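Protocadherin gamma-B3 (Homo sapiens, PDB 5K8R) probably mediates calcium-dependent cell adhesion through its extracellular cadherin repeats and may help establish and maintain specific neuronal connections in the brain. Local coordinates at residues A[222-234]-A[268-280]. Residues are numbered along the deposited sequence; the frame is centred on the assembly and turned at random.
Sequences AENLPAGSSVLKV and TGELTTIGELDFE. With CA (calcium ion), chain G; CA (calcium ion), chain F.
S230-K233 and E270-T273 run as antiparallel strands, 160° between their directions, and the register slips by one residue: S230 pairs with T272 and K233 with E270, while V231 and L232 both face L271. That is a classic beta bulge, and both backbone polar atoms of L271 serve it, O accepting from V231 N and N donating to L232 O. The bulge also leaves V231 turned toward the partner strand, its CG1 reaching CD2 of L271 at 3.7 Å, while CD1 of L232 meets CD1 of L271 at 4.0 Å. V219 and V303 extend this apolar layer into the facing sheet. On the other face, S230 OG donates to E270 OE2 (3.1 Å), coming from above the carboxylate plane; OG anti to the backbone N (chi1 -179°) and a fully extended E270 make the meeting possible.

Beyond the strands, G228 N to T273 O and T273 N to S229 O (3.2 Å) hold the type II turn P226-S229 against 268-280, while S229 OG closes it internally on P226 O (2.6 Å). A water joins L225 O, T273 OG1 and G275 O. CB of L225 packs on CD2 of L277.

At the far end, the extended chain of E223 carries its carboxylate to two calcium ions: OE1 binds one at 2.5 Å, together with D278 OD1 and E280 OE1, and OE2 binds the other. F279 N also donates to E223 OE1 (2.8 Å), from 47° out of the carboxylate plane, which helps fix its rotation. E280 bridges the same two ions through OE1, and D309, E310, D312 and D345 supply further ligands. E223 precedes one strand and D278 and E280 follow the other, so the antiparallel pair, part of one sheet of the third repeat's Greek-key sandwich, gathers them at one end, in the characteristic cadherin calcium linker to the fourth repeat.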
ATOM      1  N   ALA A 222     -39.384  18.950  -2.487  1.00 54.68           N
ATOM      2  CA  ALA A 222     -40.089  20.218  -2.546  1.00 44.41           C
ATOM      3  C   ALA A 222     -39.157  21.368  -2.170  1.00 43.22           C
ATOM      4  O   ALA A 222     -38.138  21.186  -1.499  1.00 55.77           O
ATOM      5  CB  ALA A 222     -41.310  20.200  -1.625  1.00 35.42           C
ATOM      6  N   GLU A 223     -39.523  22.571  -2.619  1.00 39.69           N
ATOM      7  CA  GLU A 223     -38.666  23.729  -2.391  1.00 41.92           C
ATOM      8  C   GLU A 223     -38.668  24.165  -0.931  1.00 44.57           C
ATOM      9  O   GLU A 223     -37.693  24.768  -0.467  1.00 58.32           O
ATOM     10  CB  GLU A 223     -39.093  24.888  -3.291  1.00 44.92           C
ATOM     11  CG  GLU A 223     -40.556  25.266  -3.174  1.00 51.92           C
ATOM     12  CD  GLU A 223     -40.887  26.529  -3.942  1.00 47.22           C
ATOM     13  OE1 GLU A 223     -39.972  27.349  -4.162  1.00 46.78           O
ATOM     14  OE2 GLU A 223     -42.061  26.699  -4.333  1.00 58.54           O
ATOM     15  N   ASN A 224     -39.735  23.870  -0.191  1.00 41.68           N
ATOM     16  CA  ASN A 224     -39.799  24.255   1.213  1.00 66.19           C
ATOM     17  C   ASN A 224     -39.113  23.217   2.095  1.00 67.40           C
ATOM     18  O   ASN A 224     -39.469  23.055   3.266  1.00 65.74           O
ATOM     19  CB  ASN A 224     -41.253  24.456   1.653  1.00 88.46           C
ATOM     20  CG  ASN A 224     -42.066  23.179   1.586  1.00 98.44           C
ATOM     21  OD1 ASN A 224     -41.811  22.310   0.754  1.00106.97           O
ATOM     22  ND2 ASN A 224     -43.054  23.059   2.466  1.00 96.05           N
ATOM     23  N   LEU A 225     -38.132  22.516   1.543  1.00 53.86           N
ATOM     24  CA  LEU A 225     -37.393  21.515   2.301  1.00 48.60           C
ATOM     25  C   LEU A 225     -36.485  22.201   3.312  1.00 44.84           C
ATOM     26  O   LEU A 225     -35.670  23.048   2.923  1.00 48.21           O
ATOM     27  CB  LEU A 225     -36.574  20.635   1.361  1.00 43.95           C
ATOM     28  CG  LEU A 225     -35.819  19.464   1.995  1.00 53.91           C
ATOM     29  CD1 LEU A 225     -36.787  18.473   2.620  1.00 38.45           C
ATOM     30  CD2 LEU A 225     -34.932  18.776   0.967  1.00 48.02           C
ATOM     31  N   PRO A 226     -36.590  21.886   4.601  1.00 47.72           N
ATOM     32  CA  PRO A 226     -35.728  22.538   5.591  1.00 42.97           C
ATOM     33  C   PRO A 226     -34.264  22.184   5.383  1.00 54.44           C
ATOM     34  O   PRO A 226     -33.923  21.115   4.871  1.00 61.48           O
ATOM     35  CB  PRO A 226     -36.245  21.992   6.930  1.00 42.59           C
ATOM     36  CG  PRO A 226     -37.622  21.486   6.638  1.00 48.37           C
ATOM     37  CD  PRO A 226     -37.574  20.989   5.228  1.00 56.00           C
ATOM     38  N   ALA A 227     -33.395  23.104   5.792  1.00 58.33           N
ATOM     39  CA  ALA A 227     -31.962  22.880   5.692  1.00 55.91           C
ATOM     40  C   ALA A 227     -31.531  21.746   6.615  1.00 42.99           C
ATOM     41  O   ALA A 227     -32.116  21.522   7.678  1.00 54.74           O
ATOM     42  CB  ALA A 227     -31.194  24.157   6.033  1.00 56.23           C
ATOM     43  N   GLY A 228     -30.493  21.026   6.197  1.00 51.89           N
ATOM     44  CA  GLY A 228     -30.016  19.873   6.931  1.00 52.14           C
ATOM     45  C   GLY A 228     -30.734  18.579   6.622  1.00 50.98           C
ATOM     46  O   GLY A 228     -30.332  17.528   7.139  1.00 48.90           O
ATOM     47  N   SER A 229     -31.774  18.617   5.795  1.00 48.25           N
ATOM     48  CA  SER A 229     -32.540  17.419   5.490  1.00 46.90           C
ATOM     49  C   SER A 229     -31.767  16.503   4.546  1.00 49.23           C
ATOM     50  O   SER A 229     -31.017  16.956   3.678  1.00 47.06           O
ATOM     51  CB  SER A 229     -33.883  17.792   4.862  1.00 51.31           C
ATOM     52  OG  SER A 229     -34.562  18.760   5.642  1.00 57.62           O
ATOM     53  N   SER A 230     -31.963  15.200   4.726  1.00 45.17           N
ATOM     54  CA  SER A 230     -31.368  14.215   3.834  1.00 44.32           C
ATOM     55  C   SER A 230     -32.169  14.147   2.540  1.00 47.53           C
ATOM     56  O   SER A 230     -33.402  14.078   2.567  1.00 59.31           O
ATOM     57  CB  SER A 230     -31.322  12.842   4.505  1.00 47.75           C
ATOM     58  OG  SER A 230     -30.716  11.880   3.661  1.00 54.23           O
ATOM     59  N   VAL A 231     -31.468  14.172   1.410  1.00 43.85           N
ATOM     60  CA  VAL A 231     -32.097  14.144   0.100  1.00 50.97           C
ATOM     61  C   VAL A 231     -31.862  12.815  -0.613  1.00 50.95           C
ATOM     62  O   VAL A 231     -32.782  12.273  -1.230  1.00 58.76           O
ATOM     63  CB  VAL A 231     -31.623  15.337  -0.762  1.00 48.75           C
ATOM     64  CG1 VAL A 231     -30.106  15.397  -0.827  1.00 53.84           C
ATOM     65  CG2 VAL A 231     -32.219  15.271  -2.154  1.00 56.07           C
ATOM     66  N   LEU A 232     -30.650  12.268  -0.527  1.00 57.57           N
ATOM     67  CA  LEU A 232     -30.337  10.954  -1.078  1.00 38.62           C
ATOM     68  C   LEU A 232     -29.022  10.481  -0.467  1.00 42.36           C
ATOM     69  O   LEU A 232     -28.428  11.157   0.377  1.00 49.37           O
ATOM     70  CB  LEU A 232     -30.273  10.988  -2.610  1.00 34.68           C
ATOM     71  CG  LEU A 232     -29.248  11.890  -3.301  1.00 51.50           C
ATOM     72  CD1 LEU A 232     -27.930  11.165  -3.555  1.00 47.07           C
ATOM     73  CD2 LEU A 232     -29.822  12.422  -4.600  1.00 42.53           C
ATOM     74  N   LYS A 233     -28.565   9.308  -0.906  1.00 45.08           N
ATOM     75  CA  LYS A 233     -27.313   8.740  -0.416  1.00 40.04           C
ATOM     76  C   LYS A 233     -26.689   7.904  -1.520  1.00 39.78           C
ATOM     77  O   LYS A 233     -27.250   6.875  -1.904  1.00 45.53           O
ATOM     78  CB  LYS A 233     -27.539   7.887   0.835  1.00 43.36           C
ATOM     79  CG  LYS A 233     -26.267   7.248   1.369  1.00 46.77           C
ATOM     80  CD  LYS A 233     -26.553   6.363   2.570  1.00 62.81           C
ATOM     81  CE  LYS A 233     -25.297   5.654   3.059  1.00 70.48           C
ATOM     82  NZ  LYS A 233     -25.590   4.758   4.215  1.00 81.52           N
ATOM     83  N   VAL A 234     -25.536   8.340  -2.025  1.00 37.62           N
ATOM     84  CA  VAL A 234     -24.825   7.554  -3.022  1.00 38.79           C
ATOM     85  C   VAL A 234     -24.091   6.403  -2.341  1.00 44.31           C
ATOM     86  O   VAL A 234     -23.918   6.365  -1.120  1.00 56.00           O
ATOM     87  CB  VAL A 234     -23.859   8.431  -3.834  1.00 39.48           C
ATOM     88  CG1 VAL A 234     -24.597   9.630  -4.418  1.00 32.63           C
ATOM     89  CG2 VAL A 234     -22.689   8.878  -2.977  1.00 41.59           C
ATOM     90  N   THR A 268     -19.843   8.652   4.623  1.00 55.09           N
ATOM     91  CA  THR A 268     -21.121   7.981   4.416  1.00 59.81           C
ATOM     92  C   THR A 268     -21.681   8.194   3.014  1.00 55.73           C
ATOM     93  O   THR A 268     -22.544   7.420   2.583  1.00 57.71           O
ATOM     94  CB  THR A 268     -22.141   8.457   5.453  1.00 58.46           C
ATOM     95  OG1 THR A 268     -22.455   9.835   5.218  1.00 59.71           O
ATOM     96  CG2 THR A 268     -21.580   8.302   6.861  1.00 46.43           C
ATOM     97  N   GLY A 269     -21.220   9.214   2.292  1.00 52.70           N
ATOM     98  CA  GLY A 269     -21.755   9.484   0.973  1.00 45.75           C
ATOM     99  C   GLY A 269     -23.172   9.997   0.974  1.00 58.71           C
ATOM    100  O   GLY A 269     -23.808  10.044  -0.083  1.00 54.81           O
ATOM    101  N   GLU A 270     -23.688  10.379   2.137  1.00 54.11           N
ATOM    102  CA  GLU A 270     -25.050  10.872   2.248  1.00 41.53           C
ATOM    103  C   GLU A 270     -25.110  12.332   1.822  1.00 37.55           C
ATOM    104  O   GLU A 270     -24.375  13.173   2.351  1.00 40.73           O
ATOM    105  CB  GLU A 270     -25.556  10.718   3.681  1.00 55.58           C
ATOM    106  CG  GLU A 270     -26.938  11.302   3.904  1.00 70.40           C
ATOM    107  CD  GLU A 270     -27.391  11.205   5.344  1.00 83.40           C
ATOM    108  OE1 GLU A 270     -26.770  10.448   6.119  1.00 90.13           O
ATOM    109  OE2 GLU A 270     -28.368  11.893   5.705  1.00 84.06           O
ATOM    110  N   LEU A 271     -25.984  12.632   0.867  1.00 44.65           N
ATOM    111  CA  LEU A 271     -26.169  13.995   0.390  1.00 40.21           C
ATOM    112  C   LEU A 271     -27.236  14.686   1.230  1.00 40.59           C
ATOM    113  O   LEU A 271     -28.313  14.128   1.459  1.00 41.28           O
ATOM    114  CB  LEU A 271     -26.561  13.997  -1.089  1.00 39.09           C
ATOM    115  CG  LEU A 271     -26.054  15.135  -1.980  1.00 42.72           C
ATOM    116  CD1 LEU A 271     -26.336  14.817  -3.438  1.00 37.65           C
ATOM    117  CD2 LEU A 271     -26.686  16.463  -1.598  1.00 48.43           C
ATOM    118  N   THR A 272     -26.928  15.895   1.692  1.00 41.91           N
ATOM    119  CA  THR A 272     -27.850  16.697   2.483  1.00 44.55           C
ATOM    120  C   THR A 272     -27.861  18.120   1.945  1.00 50.47           C
ATOM    121  O   THR A 272     -27.042  18.500   1.104  1.00 59.87           O
ATOM    122  CB  THR A 272     -27.473  16.699   3.972  1.00 44.46           C
ATOM    123  OG1 THR A 272     -26.125  17.161   4.125  1.00 49.21           O
ATOM    124  CG2 THR A 272     -27.599  15.300   4.567  1.00 47.28           C
ATOM    125  N   THR A 273     -28.806  18.911   2.439  1.00 52.28           N
ATOM    126  CA  THR A 273     -28.891  20.321   2.097  1.00 53.45           C
ATOM    127  C   THR A 273     -28.324  21.165   3.231  1.00 50.28           C
ATOM    128  O   THR A 273     -28.425  20.808   4.406  1.00 59.09           O
ATOM    129  CB  THR A 273     -30.337  20.738   1.815  1.00 50.33           C
ATOM    130  OG1 THR A 273     -31.112  20.630   3.015  1.00 49.28           O
ATOM    131  CG2 THR A 273     -30.949  19.852   0.740  1.00 53.55           C
ATOM    132  N   ILE A 274     -27.713  22.288   2.863  1.00 53.57           N
ATOM    133  CA  ILE A 274     -27.228  23.259   3.836  1.00 57.10           C
ATOM    134  C   ILE A 274     -27.841  24.636   3.645  1.00 61.08           C
ATOM    135  O   ILE A 274     -27.670  25.498   4.521  1.00 65.07           O
ATOM    136  CB  ILE A 274     -25.687  23.360   3.818  1.00 63.87           C
ATOM    137  CG1 ILE A 274     -25.194  23.816   2.443  1.00 61.66           C
ATOM    138  CG2 ILE A 274     -25.061  22.029   4.200  1.00 62.18           C
ATOM    139  CD1 ILE A 274     -23.687  23.880   2.327  1.00 53.69           C
ATOM    140  N   GLY A 275     -28.545  24.874   2.541  1.00 62.77           N
ATOM    141  CA  GLY A 275     -29.213  26.137   2.309  1.00 38.22           C
ATOM    142  C   GLY A 275     -30.693  25.962   2.035  1.00 41.18           C
ATOM    143  O   GLY A 275     -31.276  24.932   2.387  1.00 51.11           O
ATOM    144  N   GLU A 276     -31.310  26.954   1.401  1.00 40.21           N
ATOM    145  CA  GLU A 276     -32.738  26.942   1.120  1.00 49.72           C
ATOM    146  C   GLU A 276     -32.965  26.722  -0.369  1.00 46.06           C
ATOM    147  O   GLU A 276     -32.384  27.428  -1.200  1.00 52.59           O
ATOM    148  CB  GLU A 276     -33.393  28.251   1.567  1.00 51.71           C
ATOM    149  CG  GLU A 276     -33.079  28.645   3.001  1.00 64.41           C
ATOM    150  CD  GLU A 276     -33.579  27.631   4.013  1.00 73.95           C
ATOM    151  OE1 GLU A 276     -34.624  26.996   3.757  1.00 76.60           O
ATOM    152  OE2 GLU A 276     -32.925  27.468   5.065  1.00 71.78           O
ATOM    153  N   LEU A 277     -33.804  25.745  -0.699  1.00 49.22           N
ATOM    154  CA  LEU A 277     -34.191  25.516  -2.082  1.00 47.04           C
ATOM    155  C   LEU A 277     -35.284  26.496  -2.485  1.00 52.59           C
ATOM    156  O   LEU A 277     -36.195  26.788  -1.704  1.00 64.70           O
ATOM    157  CB  LEU A 277     -34.680  24.080  -2.283  1.00 44.51           C
ATOM    158  CG  LEU A 277     -33.682  22.925  -2.136  1.00 40.85           C
ATOM    159  CD1 LEU A 277     -32.331  23.303  -2.727  1.00 41.71           C
ATOM    160  CD2 LEU A 277     -33.533  22.502  -0.683  1.00 50.16           C
ATOM    161  N   ASP A 278     -35.188  27.010  -3.709  1.00 56.11           N
ATOM    162  CA  ASP A 278     -36.169  27.957  -4.231  1.00 47.06           C
ATOM    163  C   ASP A 278     -36.514  27.546  -5.655  1.00 44.55           C
ATOM    164  O   ASP A 278     -35.686  27.686  -6.560  1.00 48.46           O
ATOM    165  CB  ASP A 278     -35.640  29.390  -4.182  1.00 45.67           C
ATOM    166  CG  ASP A 278     -36.711  30.417  -4.498  1.00 43.18           C
ATOM    167  OD1 ASP A 278     -37.909  30.088  -4.379  1.00 37.87           O
ATOM    168  OD2 ASP A 278     -36.352  31.558  -4.860  1.00 35.25           O
ATOM    169  N   PHE A 279     -37.734  27.035  -5.846  1.00 41.32           N
ATOM    170  CA  PHE A 279     -38.174  26.634  -7.179  1.00 43.44           C
ATOM    171  C   PHE A 279     -38.171  27.810  -8.146  1.00 50.51           C
ATOM    172  O   PHE A 279     -37.908  27.629  -9.341  1.00 47.08           O
ATOM    173  CB  PHE A 279     -39.569  26.010  -7.103  1.00 45.56           C
ATOM    174  CG  PHE A 279     -40.123  25.585  -8.435  1.00 44.12           C
ATOM    175  CD1 PHE A 279     -39.824  24.337  -8.956  1.00 46.87           C
ATOM    176  CD2 PHE A 279     -40.950  26.428  -9.159  1.00 40.26           C
ATOM    177  CE1 PHE A 279     -40.335  23.941 -10.179  1.00 40.45           C
ATOM    178  CE2 PHE A 279     -41.462  26.038 -10.382  1.00 30.52           C
ATOM    179  CZ  PHE A 279     -41.154  24.793 -10.892  1.00 31.14           C
ATOM    180  N   GLU A 280     -38.452  29.017  -7.652  1.00 40.34           N
ATOM    181  CA  GLU A 280     -38.468  30.193  -8.514  1.00 35.29           C
ATOM    182  C   GLU A 280     -37.084  30.549  -9.038  1.00 41.34           C
ATOM    183  O   GLU A 280     -36.982  31.235 -10.060  1.00 47.02           O
ATOM    184  CB  GLU A 280     -39.063  31.390  -7.767  1.00 33.29           C
ATOM    185  CG  GLU A 280     -40.584  31.447  -7.788  1.00 30.07           C
ATOM    186  CD  GLU A 280     -41.227  30.275  -7.076  1.00 39.27           C
ATOM    187  OE1 GLU A 280     -40.752  29.908  -5.981  1.00 45.93           O
ATOM    188  OE2 GLU A 280     -42.205  29.717  -7.616  1.00 51.39           O
TER
HETATM  189 CA    CA G 506     -40.270  29.732  -3.610  1.00 47.09          CA
HETATM  190 CA    CA F 505     -43.087  28.534  -5.603  1.00 37.37          CA
HETATM  191  O   HOH W   1     -32.834  22.884   2.465  1.00 59.66           O
HETATM  192  O   HOH W   2     -38.360  29.725  -1.960  1.00 38.88           O